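Long-range contacts in tRNA uridine(34) acetyltransferase (Methanocaldococcus infernus, PDB 6IA8), which forms 5-carboxymethyluridine at the wobble position 34 of tRNAs from acetyl-CoA, using S-adenosyl-L-methionine and a [4Fe-4S] cluster: residues 132-137 / 184-189; 177-182 / 494-499; 158-163 / 173-178; 63-68 / 120-125; 188-193 / 206-211. All blocks are in the same frame, centred on the assembly; numbering follows the deposited sequence. Where two conformers were deposited one is given.

Contacts 1, 3, 4 and 5 lie within the radical SAM core, and contact 2 ties that core to the N-acetyltransferase part. Contact 1 joins two neighbouring strands of the parallel sheet; contact 4 packs a helix on the next strand, and E136 N bonds A63 O at 2.8 Å between them. Contact 5 takes up strand 184-192 where contact 1 leaves it. Contacts 2 and 3 share the end of helix 171-178, their centres about 9 Å apart, and N178 OD1 meets C185 N of contact 1 at 2.8 Å. K134 in contact 1 probably binds acetyl-CoA; A187 and T211 lie about 7 and 8 Å, side chain to side chain, from Q445, another likely acetyl-CoA residue.

Contact 1 of 5, residues 132-137 / 184-189; sequences TDKIEL and RCVALC
L137 and L188 lie side by side and point the same way, L137 CD2 touching L188 CD1 at 3.9 Å. L188 CD1 also rests 3.5 Å from L137 O. Both leucines hold CG anti to the backbone N (chi1 -179° and 167°), on the sheet face they share with I135 and C185, where L137 CB meets C185 SG. K134, E136, R184 and A187 occupy the other face, where E136 CG passes A187 CB at 4.1 Å. At the bulge, V186 leans toward strand 134-137, its CG1 3.9 Å from K134 CB.

The strands are parallel, and this beta bulge breaks their register: I135 pairs with C185 but E136 with A187, leaving V186 as the extra residue. V186 N still bonds I135 O at 2.9 Å, though bent to 136° at the hydrogen, and V186 CG2 sits 3.6 Å from the same oxygen. R184 N to D133 O, I135 N to R184 O, L137 N to A187 O and C189 N to L137 O complete the ladder. M163 of helix 149-164 packs on I135, L137 and C185.

The two faces thus differ in chemistry: one is hydrophobic and buried under helices, while the other carries the E136-R212 salt bridge and K134. The end of K134 turns to D133 in a weak ion pair; the residue is a probable acetyl-CoA ligand.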
# COMPACT_ATOMS: atom_id res chain seq x y z
N THR A 132 11.11 9.74 13.04
CA THR A 132 9.66 9.65 13.20
C THR A 132 8.97 10.96 12.82
O THR A 132 7.83 11.19 13.24
CB THR A 132 9.31 9.27 14.64
OG1 THR A 132 9.77 10.30 15.53
CG2 THR A 132 9.95 7.94 15.02
N ASP A 133 9.62 11.81 12.03
CA ASP A 133 8.96 13.03 11.59
C ASP A 133 7.90 12.75 10.54
O ASP A 133 6.99 13.56 10.37
CB ASP A 133 10.00 14.03 11.07
CG ASP A 133 10.89 13.44 9.98
OD1 ASP A 133 11.52 12.40 10.22
OD2 ASP A 133 10.95 14.02 8.87
N LYS A 134 8.01 11.63 9.82
CA LYS A 134 7.02 11.19 8.85
C LYS A 134 6.49 9.82 9.27
O LYS A 134 7.27 8.87 9.43
CB LYS A 134 7.63 11.09 7.44
CG LYS A 134 8.18 12.37 6.90
CD LYS A 134 8.62 12.19 5.44
CE LYS A 134 9.41 13.37 4.92
NZ LYS A 134 10.79 13.40 5.47
N ILE A 135 5.17 9.70 9.41
CA ILE A 135 4.55 8.48 9.92
C ILE A 135 3.52 7.97 8.93
O ILE A 135 2.64 8.71 8.48
CB ILE A 135 3.92 8.73 11.30
CG1 ILE A 135 5.03 8.92 12.36
CG2 ILE A 135 3.00 7.56 11.68
CD1 ILE A 135 4.51 9.37 13.70
N GLU A 136 3.60 6.68 8.62
CA GLU A 136 2.53 5.95 7.94
C GLU A 136 1.76 5.21 9.03
O GLU A 136 2.31 4.33 9.69
CB GLU A 136 3.09 4.96 6.92
CG GLU A 136 2.01 4.01 6.38
CD GLU A 136 2.56 2.89 5.46
OE1 GLU A 136 3.79 2.68 5.44
OE2 GLU A 136 1.76 2.25 4.77
N LEU A 137 0.49 5.58 9.20
CA LEU A 137 -0.39 4.98 10.19
C LEU A 137 -1.19 3.88 9.52
O LEU A 137 -1.80 4.12 8.46
CB LEU A 137 -1.32 6.03 10.77
CG LEU A 137 -2.28 5.56 11.85
CD1 LEU A 137 -1.53 5.07 13.06
CD2 LEU A 137 -3.21 6.74 12.17
N ARG A 184 4.44 13.96 11.51
CA ARG A 184 3.39 14.17 10.52
C ARG A 184 2.87 12.85 9.98
O ARG A 184 3.66 11.96 9.64
CB ARG A 184 3.91 15.01 9.37
CG ARG A 184 4.38 16.38 9.79
CD ARG A 184 4.31 17.33 8.63
NE ARG A 184 4.96 18.60 8.89
CZ ARG A 184 4.98 19.62 8.03
NH1 ARG A 184 4.36 19.52 6.86
NH2 ARG A 184 5.61 20.74 8.35
N CYS A 185 1.54 12.72 9.92
CA CYS A 185 0.89 11.57 9.30
C CYS A 185 0.90 11.76 7.79
O CYS A 185 0.05 12.47 7.24
CB CYS A 185 -0.52 11.39 9.83
SG CYS A 185 -1.32 9.89 9.08
N VAL A 186 1.91 11.18 7.12
CA VAL A 186 2.02 11.36 5.67
C VAL A 186 1.22 10.33 4.89
O VAL A 186 1.05 10.48 3.68
CB VAL A 186 3.49 11.32 5.20
CG1 VAL A 186 4.28 12.45 5.89
CG2 VAL A 186 4.11 9.95 5.46
N ALA A 187 0.72 9.29 5.54
CA ALA A 187 -0.07 8.27 4.88
C ALA A 187 -0.89 7.56 5.94
O ALA A 187 -0.43 7.35 7.07
CB ALA A 187 0.80 7.25 4.14
N LEU A 188 -2.09 7.13 5.55
CA LEU A 188 -2.99 6.42 6.45
C LEU A 188 -3.59 5.27 5.67
O LEU A 188 -4.30 5.51 4.68
CB LEU A 188 -4.10 7.34 6.97
CG LEU A 188 -5.30 6.70 7.69
CD1 LEU A 188 -4.86 5.85 8.80
CD2 LEU A 188 -6.26 7.82 8.20
N CYS A 189 -3.30 4.05 6.10
CA CYS A 189 -3.76 2.85 5.43
C CYS A 189 -4.80 2.15 6.30
O CYS A 189 -4.58 1.95 7.49
CB CYS A 189 -2.62 1.87 5.15
SG CYS A 189 -3.29 0.35 4.26

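Contact 2 of 5, residues 177-182 / 494-499; sequences INETAK and SGIGVR
E179 and R499 make the tight part of the contact, a buried salt bridge between the radical SAM core and the acetyltransferase part. R499 NH1 donates to E179 OE2 at 3.1 Å, fairly straight at 160°. The oxygen lies at the guanidinium edge, close to its plane, but is met on its anti side and somewhat out of the plane of a carboxylate turned 86° against the guanidinium. One guanidinium face lies over I496 CA. I496 crosses N178 and E179 at about a right angle: its CG2 is 3.8 Å from N178 OD1, and its carbonyl O is 3.5 Å from E179 CG, which the first torsion (chi1 -65°) swings beside the backbone N. E179 OE1 has a second arginine, R503, so the carboxylate probably stays ionised; it would also ease the closeness of R499 to R509.

The backbone side is looser in its bonding. E179 CA and G497 CA approach to 4.4 Å, but in place of a direct backbone bond between the two segments a water donates to E179 O at 2.9 Å and to I496 O at 3.2 Å. The type I turn from N178 to A181 then carries the chain away from the loop.

N178 spends its amide on the core: OD1 takes C185 N, and ND2 reaches H183 O and N164 OD1. The turn therefore sits between helix 171-178, the end of helix 149-164 and the start of strand 184-192. Loop 494-499 is tied to that same strand by a backbone hydrogen bond between G497 and C185, and leads into helix 499-504, with M514 of strand 513-517 against R499.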
# COMPACT_ATOMS: atom_id res chain seq x y z
N ILE A 177 -3.94 20.33 13.16
CA ILE A 177 -2.72 20.44 13.95
C ILE A 177 -1.61 19.59 13.34
O ILE A 177 -0.45 20.01 13.27
CB ILE A 177 -2.99 20.04 15.41
CG1 ILE A 177 -3.93 21.05 16.07
CG2 ILE A 177 -1.66 19.89 16.16
CD1 ILE A 177 -4.48 20.59 17.42
N ASN A 178 -1.95 18.37 12.91
CA ASN A 178 -0.93 17.44 12.42
C ASN A 178 -0.26 17.93 11.14
O ASN A 178 0.86 17.52 10.85
CB ASN A 178 -1.55 16.06 12.19
CG ASN A 178 -0.52 15.02 11.88
OD1 ASN A 178 -0.37 14.60 10.76
ND2 ASN A 178 0.21 14.61 12.89
N GLU A 179 -0.90 18.84 10.39
CA GLU A 179 -0.32 19.30 9.14
C GLU A 179 1.05 19.92 9.34
O GLU A 179 1.85 19.93 8.40
CB GLU A 179 -1.24 20.31 8.44
CG GLU A 179 -2.56 19.72 8.00
CD GLU A 179 -3.44 20.68 7.26
OE1 GLU A 179 -2.93 21.74 6.93
OE2 GLU A 179 -4.62 20.36 7.01
N THR A 180 1.33 20.46 10.55
CA THR A 180 2.61 21.09 10.85
C THR A 180 3.25 20.53 12.12
O THR A 180 4.12 21.19 12.72
CB THR A 180 2.44 22.61 10.99
OG1 THR A 180 1.49 22.89 12.01
CG2 THR A 180 1.93 23.23 9.70
N ALA A 181 2.87 19.33 12.54
CA ALA A 181 3.38 18.76 13.77
C ALA A 181 4.80 18.21 13.59
O ALA A 181 5.34 18.14 12.48
CB ALA A 181 2.45 17.64 14.26
N LYS A 182 5.40 17.81 14.72
CA LYS A 182 6.72 17.19 14.67
C LYS A 182 6.65 15.77 14.09
O LYS A 182 7.61 15.31 13.46
CB LYS A 182 7.35 17.16 16.06
CG LYS A 182 7.81 18.52 16.56
CD LYS A 182 8.56 18.41 17.90
N SER A 494 -3.73 13.37 -0.83
CA SER A 494 -2.60 13.80 -0.02
C SER A 494 -2.77 13.29 1.40
O SER A 494 -3.86 13.41 1.97
CB SER A 494 -2.51 15.34 0.01
OG SER A 494 -1.53 15.81 0.92
N GLY A 495 -1.70 12.79 1.99
CA GLY A 495 -1.70 12.55 3.42
C GLY A 495 -1.89 13.85 4.17
O GLY A 495 -1.57 14.94 3.68
N ILE A 496 -2.44 13.74 5.38
CA ILE A 496 -2.67 14.92 6.21
C ILE A 496 -1.38 15.73 6.33
O ILE A 496 -1.39 16.96 6.17
CB ILE A 496 -3.21 14.51 7.59
CG1 ILE A 496 -4.57 13.81 7.42
CG2 ILE A 496 -3.29 15.70 8.51
CD1 ILE A 496 -4.96 12.91 8.61
N GLY A 497 -0.26 15.06 6.60
CA GLY A 497 1.00 15.74 6.82
C GLY A 497 1.76 16.12 5.57
O GLY A 497 2.88 16.62 5.66
N VAL A 498 1.16 15.92 4.40
CA VAL A 498 1.78 16.28 3.12
C VAL A 498 1.06 17.44 2.44
O VAL A 498 1.53 17.94 1.41
CB VAL A 498 1.82 15.07 2.16
CG1 VAL A 498 2.72 15.35 0.96
CG2 VAL A 498 2.24 13.81 2.87
N ARG A 499 -0.09 17.88 2.97
CA ARG A 499 -0.85 18.94 2.32
C ARG A 499 0.03 20.16 2.10
O ARG A 499 -0.06 20.82 1.06
CB ARG A 499 -2.08 19.27 3.17
CG ARG A 499 -3.08 18.10 3.22
CD ARG A 499 -4.23 18.35 4.19
NE ARG A 499 -5.23 17.28 4.12
CZ ARG A 499 -6.12 17.02 5.07
NH1 ARG A 499 -6.15 17.75 6.18
NH2 ARG A 499 -6.98 16.02 4.92
O HOH W 1 0.84 19.21 5.77

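Contact 3 of 5, residues 158-163 / 173-178; sequences RCLDAM and EAQKIN
L160, N178 and A174 bury most of the surface between these two neighbouring helices; the axes of the segments 158-163 and 173-178 cross at 32° and approach to 9.0 Å. L160 points into the second helix and touches three residues of it. Its CB meets A174 CB at 3.9 Å, its CD1 presses on Q175 CG at 3.6 Å, and its CD2 reaches N178 CG at 4.0 Å, the L160 and N178 side chains crossing at about a right angle. The small A174 is consistent with the close backbone approach, 5.9 Å from L160 CA to A174 CA. D161 OD1 also touches A174 CB, at 3.7 Å, and N178 ND2 stands 3.8 Å from M163 CB.

The buried polar ends find partners mostly outside the two segments. D161 OD2 takes R158 NH1 and K157, and D161 OD1 takes S168 OG. Q175 NE2 bonds K207 O, tying helix 171-178 to helix 199-208. N178 bonds C185 N, H183 O and N164 OD1.

Between the two segments the contact is therefore mainly one of carbon surfaces, without a polar bond; N164, just past 158-163, bonds A174 O and N178 ND2, and the other polar groups are satisfied in their own and adjoining helices, loops and strand 184-192.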
# COMPACT_ATOMS: atom_id res chain seq x y z
N ARG A 158 -7.31 10.14 18.14
CA ARG A 158 -6.38 9.88 19.23
C ARG A 158 -5.01 9.46 18.72
O ARG A 158 -3.99 9.72 19.38
CB ARG A 158 -6.97 8.81 20.16
CG ARG A 158 -8.19 9.26 20.94
CD ARG A 158 -7.85 10.43 21.88
NE ARG A 158 -6.99 9.99 22.99
CZ ARG A 158 -6.22 10.79 23.71
NH1 ARG A 158 -6.16 12.07 23.44
NH2 ARG A 158 -5.50 10.28 24.70
N CYS A 159 -4.96 8.74 17.60
CA CYS A 159 -3.66 8.46 17.00
C CYS A 159 -2.96 9.76 16.61
O CYS A 159 -1.74 9.91 16.81
CB CYS A 159 -3.83 7.55 15.77
SG CYS A 159 -4.45 5.89 16.13
N LEU A 160 -3.70 10.68 16.00
CA LEU A 160 -3.13 11.97 15.64
C LEU A 160 -2.76 12.77 16.88
O LEU A 160 -1.77 13.51 16.86
CB LEU A 160 -4.10 12.75 14.77
CG LEU A 160 -4.39 12.13 13.41
CD1 LEU A 160 -5.48 12.90 12.71
CD2 LEU A 160 -3.13 12.10 12.58
N ASP A 161 -3.57 12.68 17.95
CA ASP A 161 -3.22 13.34 19.21
C ASP A 161 -1.84 12.89 19.67
O ASP A 161 -1.06 13.70 20.16
CB ASP A 161 -4.27 13.06 20.30
CG ASP A 161 -5.59 13.77 20.05
OD1 ASP A 161 -5.65 14.73 19.25
OD2 ASP A 161 -6.60 13.37 20.67
N ALA A 162 -1.57 11.58 19.60
CA ALA A 162 -0.27 11.06 20.02
C ALA A 162 0.84 11.60 19.14
O ALA A 162 1.92 11.91 19.64
CB ALA A 162 -0.26 9.54 19.97
N MET A 163 0.60 11.72 17.84
CA MET A 163 1.61 12.29 16.96
C MET A 163 1.79 13.76 17.24
O MET A 163 2.91 14.27 17.20
CB MET A 163 1.23 12.09 15.49
CG MET A 163 1.08 10.63 15.08
SD MET A 163 0.62 10.56 13.33
CE MET A 163 -0.45 9.13 13.34
N GLU A 173 -9.81 19.02 14.12
CA GLU A 173 -8.77 19.84 14.71
C GLU A 173 -7.44 19.09 14.80
O GLU A 173 -6.38 19.68 14.56
CB GLU A 173 -9.18 20.33 16.10
CG GLU A 173 -8.17 21.32 16.66
CD GLU A 173 -8.41 21.67 18.13
OE1 GLU A 173 -7.78 22.62 18.63
OE2 GLU A 173 -9.22 20.98 18.77
N ALA A 174 -7.48 17.80 15.17
CA ALA A 174 -6.27 16.99 15.22
C ALA A 174 -5.62 16.90 13.84
O ALA A 174 -4.38 16.90 13.71
CB ALA A 174 -6.61 15.60 15.75
N GLN A 175 -6.43 16.78 12.80
CA GLN A 175 -5.87 16.73 11.45
C GLN A 175 -5.18 18.05 11.11
O GLN A 175 -4.06 18.06 10.59
CB GLN A 175 -6.99 16.42 10.44
CG GLN A 175 -7.50 15.01 10.54
CD GLN A 175 -8.76 14.77 9.74
OE1 GLN A 175 -9.55 15.69 9.56
NE2 GLN A 175 -8.99 13.52 9.28
N LYS A 176 -5.82 19.17 11.44
CA LYS A 176 -5.25 20.47 11.12
C LYS A 176 -3.95 20.67 11.87
O LYS A 176 -2.95 21.12 11.30
CB LYS A 176 -6.24 21.58 11.46
CG LYS A 176 -5.79 22.98 11.13
N ILE A 177 -3.94 20.33 13.16
CA ILE A 177 -2.72 20.44 13.95
C ILE A 177 -1.61 19.59 13.34
O ILE A 177 -0.45 20.01 13.27
CB ILE A 177 -2.99 20.04 15.41
CG1 ILE A 177 -3.93 21.05 16.07
CG2 ILE A 177 -1.66 19.89 16.16
CD1 ILE A 177 -4.48 20.59 17.42
N ASN A 178 -1.95 18.37 12.91
CA ASN A 178 -0.93 17.44 12.42
C ASN A 178 -0.26 17.93 11.14
O ASN A 178 0.86 17.52 10.85
CB ASN A 178 -1.55 16.06 12.19
CG ASN A 178 -0.52 15.02 11.88
OD1 ASN A 178 -0.37 14.60 10.76
ND2 ASN A 178 0.21 14.61 12.89

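Contact 4 of 5, residues 63-68 / 120-125; sequences AVVAVM and ARIEQL
L125 N bonds back to R121 O at 2.9 Å, and this turn of helix sets both residues toward strand 63-68. L125 brings its CD1 against A63 CB at 3.6 Å, with V64 O a little farther from the same methyl. R121 does its touching with the aliphatic root: CG lies 4.0 Å from V65 CG2, and CB is near V65 CG1. The two side chains run antiparallel alongside one another. R121 starts with CG anti to the backbone N, then bends at chi2 (61°), which carries NE to a long approach of 3.8 Å from V64 O; the placing of the guanidinium beyond it is doubtful. The next residue, I122, brings CG1 to 4.2 Å from V65 CG2.

Helix 114-127 and strand 63-68 run in roughly opposite directions, the axes of segments 120-125 and 63-68 at 147° and 8.8 Å apart, as in a beta-alpha-beta crossover: the helix is followed by strand 134-140, which lies parallel beside strand 63-68 in the radical SAM sheet. Strand 63-68 is one edge strand of that sheet, bonded to its neighbour through E136 N to A63 O and V65 N to E136 O. V65 and I122 both also pack on I135, and I122 reaches M163 of helix 149-164. At the far end of the strand, M68 N bonds the side chain of Q117, an earlier residue of the same helix.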
# COMPACT_ATOMS: atom_id res chain seq x y z
N ALA A 63 8.36 6.27 9.20
CA ALA A 63 8.11 5.33 10.28
C ALA A 63 6.74 4.71 10.11
O ALA A 63 5.74 5.43 9.96
CB ALA A 63 8.19 6.04 11.63
N VAL A 64 6.68 3.39 10.15
CA VAL A 64 5.40 2.69 10.04
C VAL A 64 4.88 2.44 11.45
O VAL A 64 5.55 1.82 12.27
CB VAL A 64 5.56 1.36 9.28
CG1 VAL A 64 4.24 0.62 9.30
CG2 VAL A 64 6.01 1.61 7.84
N VAL A 65 3.68 2.95 11.72
CA VAL A 65 3.05 2.83 13.03
C VAL A 65 1.77 2.05 12.79
O VAL A 65 0.78 2.59 12.31
CB VAL A 65 2.76 4.20 13.65
CG1 VAL A 65 1.93 4.09 14.92
CG2 VAL A 65 4.07 4.98 13.94
N ALA A 66 1.78 0.77 13.15
CA ALA A 66 0.65 -0.12 12.97
C ALA A 66 -0.06 -0.29 14.31
O ALA A 66 0.56 -0.67 15.29
CB ALA A 66 1.11 -1.48 12.45
N VAL A 67 -1.37 -0.03 14.33
CA VAL A 67 -2.15 -0.09 15.56
C VAL A 67 -3.39 -0.94 15.36
O VAL A 67 -3.88 -1.11 14.24
CB VAL A 67 -2.57 1.32 16.04
CG1 VAL A 67 -1.33 2.18 16.31
CG2 VAL A 67 -3.46 1.97 15.04
N MET A 68 -3.91 -1.47 16.47
CA MET A 68 -5.01 -2.43 16.47
C MET A 68 -6.27 -1.81 17.06
O MET A 68 -6.22 -1.10 18.07
CB MET A 68 -4.63 -3.67 17.28
CG MET A 68 -4.01 -4.80 16.48
SD MET A 68 -5.25 -5.92 15.82
CE MET A 68 -4.26 -6.90 14.70
N ALA A 120 3.51 4.67 21.99
CA ALA A 120 4.51 3.67 22.36
C ALA A 120 5.38 3.27 21.17
O ALA A 120 6.59 3.05 21.31
CB ALA A 120 3.81 2.44 22.97
N ARG A 121 4.77 3.16 19.99
CA ARG A 121 5.53 2.80 18.80
C ARG A 121 6.51 3.92 18.42
O ARG A 121 7.65 3.65 18.03
CB ARG A 121 4.57 2.50 17.64
CG ARG A 121 5.25 1.98 16.38
CD ARG A 121 5.99 0.67 16.61
NE ARG A 121 6.90 0.37 15.50
CZ ARG A 121 7.87 -0.53 15.56
NH1 ARG A 121 8.06 -1.23 16.66
NH2 ARG A 121 8.65 -0.73 14.51
N ILE A 122 6.07 5.17 18.52
CA ILE A 122 6.94 6.29 18.18
C ILE A 122 8.14 6.34 19.12
O ILE A 122 9.29 6.47 18.69
CB ILE A 122 6.15 7.61 18.20
CG1 ILE A 122 5.19 7.65 16.99
CG2 ILE A 122 7.09 8.81 18.16
CD1 ILE A 122 4.12 8.74 17.11
N GLU A 123 7.89 6.22 20.43
CA GLU A 123 8.99 6.24 21.39
C GLU A 123 9.93 5.06 21.16
O GLU A 123 11.16 5.21 21.27
CB GLU A 123 8.44 6.23 22.82
CG GLU A 123 7.62 7.47 23.16
CD GLU A 123 8.42 8.75 23.03
OE1 GLU A 123 9.51 8.85 23.65
OE2 GLU A 123 7.97 9.65 22.29
N GLN A 124 9.38 3.88 20.88
CA GLN A 124 10.22 2.71 20.60
C GLN A 124 11.11 2.93 19.39
O GLN A 124 12.27 2.52 19.38
CB GLN A 124 9.31 1.50 20.43
CG GLN A 124 9.94 0.26 19.89
CD GLN A 124 8.90 -0.79 19.51
OE1 GLN A 124 9.09 -1.58 18.59
NE2 GLN A 124 7.77 -0.79 20.22
N LEU A 125 10.58 3.60 18.36
CA LEU A 125 11.38 3.89 17.17
C LEU A 125 12.43 4.95 17.46
O LEU A 125 13.57 4.85 17.00
CB LEU A 125 10.48 4.32 16.01
CG LEU A 125 9.64 3.20 15.39
CD1 LEU A 125 8.59 3.76 14.42
CD2 LEU A 125 10.51 2.16 14.68

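Contact 5 of 5, residues 188-193 / 206-211; sequences LCIETR and LKLGAT
L188 and T211 exchange two hydrogen bonds, backbone to backbone and backbone to side chain. T211 N donates to L188 O at 2.9 Å, nearly straight at 168° and in the carbonyl plane. L188 N donates to T211 OG1 at 3.1 Å; chi1 of 54° sets that hydroxyl between its own backbone N and carbonyl carbon, turned to the strand. Both backbone polar groups of L188 are thereby held by one threonine. A weaker CA-H...O approach, A210 CA to L188 O, runs beside the first bond.

These residues belong to the beta-alpha-beta unit of strand 184-192, helix 199-208 and strand 212-218, and they mark where the helix ends and the chain turns to enter the next parallel strand of the radical SAM core. The helix finishes in a Schellman motif: G209 takes a positive phi (98°), and its N bonds L206 O at 3.0 Å. The turn lays L208 O and G209 O against the side chain of L188.

Van der Waals contacts on these carbonyls come next. L188 places CD2 3.5 Å from L208 O and CB 3.6 Å from G209 O, so the leucine packs chiefly on the backbone of the turn. The apolar contacts belong mainly to I190, two residues on and pointing at the turn: its CD1 touches A210 CB at 4.0 Å and L208 CD1 at 4.1 Å, and the I190 and L208 side chains cross at about a right angle. L208 continues onto helix 149-164, meeting Q152, D153 and I156.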
# COMPACT_ATOMS: atom_id res chain seq x y z
N LEU A 188 -2.09 7.13 5.55
CA LEU A 188 -2.99 6.42 6.45
C LEU A 188 -3.59 5.27 5.67
O LEU A 188 -4.30 5.51 4.68
CB LEU A 188 -4.10 7.34 6.97
CG LEU A 188 -5.30 6.70 7.69
CD1 LEU A 188 -4.86 5.85 8.80
CD2 LEU A 188 -6.26 7.82 8.20
N CYS A 189 -3.30 4.05 6.10
CA CYS A 189 -3.76 2.85 5.43
C CYS A 189 -4.80 2.15 6.30
O CYS A 189 -4.58 1.95 7.49
CB CYS A 189 -2.62 1.87 5.15
SG CYS A 189 -3.29 0.35 4.26
N ILE A 190 -5.93 1.80 5.69
CA ILE A 190 -7.03 1.12 6.37
C ILE A 190 -7.20 -0.25 5.73
O ILE A 190 -7.29 -0.35 4.50
CB ILE A 190 -8.33 1.94 6.31
CG1 ILE A 190 -8.12 3.27 7.03
CG2 ILE A 190 -9.49 1.17 7.01
CD1 ILE A 190 -9.31 4.14 7.00
N GLU A 191 -7.19 -1.29 6.53
CA GLU A 191 -7.44 -2.64 6.03
C GLU A 191 -8.92 -2.92 6.14
O GLU A 191 -9.56 -2.57 7.14
CB GLU A 191 -6.64 -3.67 6.84
CG GLU A 191 -5.15 -3.37 6.92
CD GLU A 191 -4.38 -4.46 7.63
OE1 GLU A 191 -4.99 -5.29 8.33
OE2 GLU A 191 -3.14 -4.51 7.47
N THR A 192 -9.48 -3.56 5.11
CA THR A 192 -10.91 -3.83 5.16
C THR A 192 -11.28 -5.04 4.32
O THR A 192 -10.56 -5.41 3.39
CB THR A 192 -11.74 -2.63 4.67
OG1 THR A 192 -13.14 -2.81 4.96
CG2 THR A 192 -11.54 -2.43 3.16
N ARG A 193 -12.41 -5.66 4.67
CA ARG A 193 -12.95 -6.73 3.84
C ARG A 193 -13.56 -6.12 2.59
O ARG A 193 -14.11 -5.01 2.65
CB ARG A 193 -14.02 -7.53 4.60
CG ARG A 193 -13.54 -8.10 5.93
CD ARG A 193 -14.62 -8.99 6.55
NE ARG A 193 -14.29 -9.39 7.91
CZ ARG A 193 -14.89 -10.38 8.56
NH1 ARG A 193 -14.52 -10.67 9.81
NH2 ARG A 193 -15.84 -11.08 7.97
N LEU A 206 -12.13 8.72 3.42
CA LEU A 206 -11.57 10.00 2.99
C LEU A 206 -11.67 11.06 4.09
O LEU A 206 -10.75 11.86 4.28
CB LEU A 206 -12.29 10.48 1.72
CG LEU A 206 -12.00 9.67 0.46
CD1 LEU A 206 -13.02 9.95 -0.63
CD2 LEU A 206 -10.60 9.99 0.01
N LYS A 207 -12.80 11.10 4.81
CA LYS A 207 -12.92 12.04 5.92
C LYS A 207 -11.82 11.83 6.95
O LYS A 207 -11.30 12.79 7.53
CB LYS A 207 -14.30 11.90 6.58
CG LYS A 207 -14.67 13.06 7.52
CD LYS A 207 -15.99 12.79 8.25
CE LYS A 207 -15.78 11.92 9.48
NZ LYS A 207 -17.04 11.43 10.07
N LEU A 208 -11.46 10.58 7.20
CA LEU A 208 -10.43 10.27 8.18
C LEU A 208 -9.04 10.67 7.71
O LEU A 208 -8.11 10.72 8.52
CB LEU A 208 -10.44 8.78 8.48
CG LEU A 208 -11.69 8.19 9.10
CD1 LEU A 208 -11.64 6.68 9.17
CD2 LEU A 208 -11.94 8.78 10.49
N GLY A 209 -8.84 10.90 6.41
CA GLY A 209 -7.53 11.17 5.87
C GLY A 209 -6.84 9.98 5.25
O GLY A 209 -5.61 10.01 5.06
N ALA A 210 -7.58 8.92 4.93
CA ALA A 210 -6.97 7.73 4.35
C ALA A 210 -6.36 8.04 3.00
O ALA A 210 -6.90 8.84 2.23
CB ALA A 210 -8.01 6.61 4.19
N THR A 211 -5.24 7.39 2.71
CA THR A 211 -4.60 7.46 1.41
C THR A 211 -4.48 6.10 0.76
O THR A 211 -4.21 6.05 -0.45
CB THR A 211 -3.20 8.08 1.54
OG1 THR A 211 -2.44 7.35 2.51
CG2 THR A 211 -3.32 9.56 2.01